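Local coordinates for putative mRNA export protein (Chaetomium thermophilum, PDB 4WP2) that probably takes part in exporting mRNA from the nucleus to the cytoplasm, this chain being its C-terminal UBA domain, at residues G18-Y23 with P52-S57. Numbering follows the deposited sequence.
Sequences GMNVEY and PEAFIS
A short backbone bridge, with Met19 and Phe55 as its single bridged pair, fastens the C-terminal tail to the turn between helices 2-17 and 21-25. Gly18 O is gripped twice: Ile56 N lies 2.8 Å from Gly18 O, almost in line with the carbonyl, and Ser57 N reaches the same oxygen obliquely, 3.2 Å from Gly18 O and tilted somewhat out of the carbonyl plane. In return Asn20 N donates to Ala54 O at 2.7 Å. Gly18 leaves helix 2-17 with positive phi (88°), and a side chain there would run into Ser57 O. Asn20 is the N-cap of the next helix. Its chi1 of 60° sets CG between the backbone N and the carbonyl carbon, where OD1 takes a nearly straight bond (172°) from Tyr23 N, with 3.0 Å between Tyr23 N and Asn20 OD1. With an alanine here the OD1 acceptor is gone, which would probably leave the Tyr23 N-H without its capping partner and let the first turn of helix 21-25 fray. Ile56 CD1 packs against Asn20 CA at 3.6 Å. Ala54 CB sits over one face of the Tyr23 ring in a CH-pi contact, 4.1 Å from the ring centroid, while Met19 CG rests above a Phe55 ring face near its rim. Val50 and Phe43 also touch both Met19 and Phe55. Here the tail that follows helix 36-46 packs back on the first inter-helix turn of a three-helix UBA fold, the TAP C-terminal domain of NXF proteins.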
ATOM      1  N   GLY A  18       9.663 -14.544 -42.338  1.00 24.01           N
ATOM      2  CA  GLY A  18       9.005 -15.836 -42.241  1.00 24.65           C
ATOM      3  C   GLY A  18       9.914 -16.947 -41.739  1.00 29.30           C
ATOM      4  O   GLY A  18       9.466 -18.081 -41.561  1.00 25.33           O
ATOM      5  N   MET A  19      11.187 -16.629 -41.508  1.00 23.35           N
ATOM      6  CA  MET A  19      12.144 -17.617 -41.009  1.00 22.93           C
ATOM      7  C   MET A  19      11.956 -17.914 -39.535  1.00 25.78           C
ATOM      8  O   MET A  19      11.475 -17.071 -38.785  1.00 24.24           O
ATOM      9  CB  MET A  19      13.574 -17.133 -41.233  1.00 22.26           C
ATOM     10  CG  MET A  19      14.012 -17.096 -42.682  1.00 24.22           C
ATOM     11  SD  MET A  19      15.747 -16.622 -42.886  1.00 26.72           S
ATOM     12  CE  MET A  19      15.773 -14.980 -42.162  1.00 26.90           C
ATOM     13  N   ASN A  20      12.369 -19.104 -39.105  1.00 24.38           N
ATOM     14  CA  ASN A  20      12.325 -19.435 -37.686  1.00 26.01           C
ATOM     15  C   ASN A  20      13.374 -18.613 -36.917  1.00 25.97           C
ATOM     16  O   ASN A  20      14.160 -17.870 -37.519  1.00 21.42           O
ATOM     17  CB  ASN A  20      12.534 -20.940 -37.470  1.00 23.27           C
ATOM     18  CG  ASN A  20      13.879 -21.439 -37.996  1.00 25.24           C
ATOM     19  OD1 ASN A  20      14.858 -20.695 -38.058  1.00 23.17           O
ATOM     20  ND2 ASN A  20      13.936 -22.719 -38.349  1.00 27.79           N
ATOM     21  N   VAL A  21      13.402 -18.741 -35.595  1.00 23.61           N
ATOM     22  CA  VAL A  21      14.280 -17.878 -34.804  1.00 22.67           C
ATOM     23  C   VAL A  21      15.762 -18.178 -35.051  1.00 20.80           C
ATOM     24  O   VAL A  21      16.600 -17.278 -34.976  1.00 26.02           O
ATOM     25  CB  VAL A  21      13.973 -17.974 -33.286  1.00 29.69           C
ATOM     26  CG1 VAL A  21      12.547 -17.530 -33.009  1.00 30.97           C
ATOM     27  CG2 VAL A  21      14.218 -19.371 -32.763  1.00 40.55           C
ATOM     28  N   GLU A  22      16.102 -19.429 -35.342  1.00 20.82           N
ATOM     29  CA  GLU A  22      17.508 -19.772 -35.575  1.00 22.62           C
ATOM     30  C   GLU A  22      18.070 -19.042 -36.800  1.00 21.77           C
ATOM     31  O   GLU A  22      19.123 -18.404 -36.733  1.00 23.00           O
ATOM     32  CB  GLU A  22      17.683 -21.277 -35.758  1.00 28.20           C
ATOM     33  CG  GLU A  22      19.111 -21.668 -36.110  1.00 37.78           C
ATOM     34  CD  GLU A  22      19.287 -23.163 -36.282  1.00 51.27           C
ATOM     35  OE1 GLU A  22      18.270 -23.883 -36.352  1.00 60.97           O
ATOM     36  OE2 GLU A  22      20.449 -23.617 -36.337  1.00 58.44           O
ATOM     37  N   TYR A  23      17.353 -19.116 -37.911  1.00 23.32           N
ATOM     38  CA  TYR A  23      17.838 -18.508 -39.144  1.00 20.67           C
ATOM     39  C   TYR A  23      17.703 -16.986 -39.083  1.00 23.02           C
ATOM     40  O   TYR A  23      18.544 -16.263 -39.615  1.00 20.29           O
ATOM     41  CB  TYR A  23      17.108 -19.111 -40.351  1.00 24.60           C
ATOM     42  CG  TYR A  23      17.806 -20.362 -40.838  1.00 28.84           C
ATOM     43  CD1 TYR A  23      17.620 -21.576 -40.193  1.00 30.23           C
ATOM     44  CD2 TYR A  23      18.695 -20.315 -41.905  1.00 28.45           C
ATOM     45  CE1 TYR A  23      18.279 -22.722 -40.619  1.00 38.76           C
ATOM     46  CE2 TYR A  23      19.357 -21.453 -42.338  1.00 32.36           C
ATOM     47  CZ  TYR A  23      19.146 -22.654 -41.688  1.00 38.93           C
ATOM     48  OH  TYR A  23      19.798 -23.792 -42.110  1.00 49.61           O
ATOM     49  N   PRO A  52      13.919 -24.552 -47.139  1.00 29.77           N
ATOM     50  CA  PRO A  52      12.478 -24.283 -47.032  1.00 29.30           C
ATOM     51  C   PRO A  52      11.887 -24.642 -45.675  1.00 28.45           C
ATOM     52  O   PRO A  52      10.937 -23.993 -45.246  1.00 28.15           O
ATOM     53  CB  PRO A  52      11.870 -25.151 -48.146  1.00 29.27           C
ATOM     54  CG  PRO A  52      12.931 -26.131 -48.525  1.00 37.19           C
ATOM     55  CD  PRO A  52      14.232 -25.452 -48.262  1.00 32.43           C
ATOM     56  N   GLU A  53      12.443 -25.651 -45.010  1.00 28.34           N
ATOM     57  CA  GLU A  53      11.933 -26.082 -43.708  1.00 28.88           C
ATOM     58  C   GLU A  53      12.128 -25.019 -42.617  1.00 29.93           C
ATOM     59  O   GLU A  53      11.487 -25.071 -41.570  1.00 34.80           O
ATOM     60  CB  GLU A  53      12.580 -27.404 -43.286  1.00 38.75           C
ATOM     61  CG  GLU A  53      14.090 -27.376 -43.128  1.00 41.27           C
ATOM     62  CD  GLU A  53      14.837 -27.803 -44.382  1.00 45.71           C
ATOM     63  OE1 GLU A  53      14.248 -27.788 -45.482  1.00 40.88           O
ATOM     64  OE2 GLU A  53      16.028 -28.156 -44.260  1.00 45.98           O
ATOM     65  N   ALA A  54      13.007 -24.059 -42.867  1.00 27.94           N
ATOM     66  CA  ALA A  54      13.298 -22.999 -41.908  1.00 31.09           C
ATOM     67  C   ALA A  54      12.157 -21.984 -41.797  1.00 28.40           C
ATOM     68  O   ALA A  54      12.147 -21.159 -40.885  1.00 29.44           O
ATOM     69  CB  ALA A  54      14.586 -22.295 -42.294  1.00 30.17           C
ATOM     70  N   PHE A  55      11.195 -22.046 -42.719  1.00 28.68           N
ATOM     71  CA  PHE A  55      10.118 -21.052 -42.796  1.00 27.85           C
ATOM     72  C   PHE A  55       8.878 -21.449 -41.994  1.00 27.00           C
ATOM     73  O   PHE A  55       8.293 -22.507 -42.221  1.00 26.55           O
ATOM     74  CB  PHE A  55       9.744 -20.799 -44.256  1.00 28.36           C
ATOM     75  CG  PHE A  55      10.761 -19.971 -44.995  1.00 29.26           C
ATOM     76  CD1 PHE A  55      11.850 -20.574 -45.606  1.00 29.68           C
ATOM     77  CD2 PHE A  55      10.634 -18.597 -45.069  1.00 29.70           C
ATOM     78  CE1 PHE A  55      12.787 -19.819 -46.280  1.00 30.51           C
ATOM     79  CE2 PHE A  55      11.573 -17.831 -45.743  1.00 30.53           C
ATOM     80  CZ  PHE A  55      12.648 -18.443 -46.349  1.00 30.93           C
ATOM     81  N   ILE A  56       8.543 -20.639 -40.990  1.00 26.77           N
ATOM     82  CA  ILE A  56       7.356 -20.885 -40.161  1.00 25.99           C
ATOM     83  C   ILE A  56       6.192 -19.889 -40.306  1.00 31.33           C
ATOM     84  O   ILE A  56       5.148 -20.044 -39.654  1.00 25.35           O
ATOM     85  CB  ILE A  56       7.766 -20.904 -38.676  1.00 25.57           C
ATOM     86  CG1 ILE A  56       8.418 -19.570 -38.295  1.00 33.18           C
ATOM     87  CG2 ILE A  56       8.712 -22.072 -38.413  1.00 28.22           C
ATOM     88  CD1 ILE A  56       8.848 -19.473 -36.849  1.00 33.74           C
ATOM     89  N   SER A  57       6.364 -18.856 -41.122  1.00 26.69           N
ATOM     90  CA  SER A  57       5.297 -17.875 -41.342  1.00 26.76           C
ATOM     91  C   SER A  57       5.456 -17.209 -42.710  1.00 27.56           C
ATOM     92  O   SER A  57       6.416 -17.466 -43.428  1.00 28.05           O
ATOM     93  CB  SER A  57       5.243 -16.836 -40.210  1.00 26.69           C
ATOM     94  OG  SER A  57       6.429 -16.075 -40.134  1.00 27.31           O
TER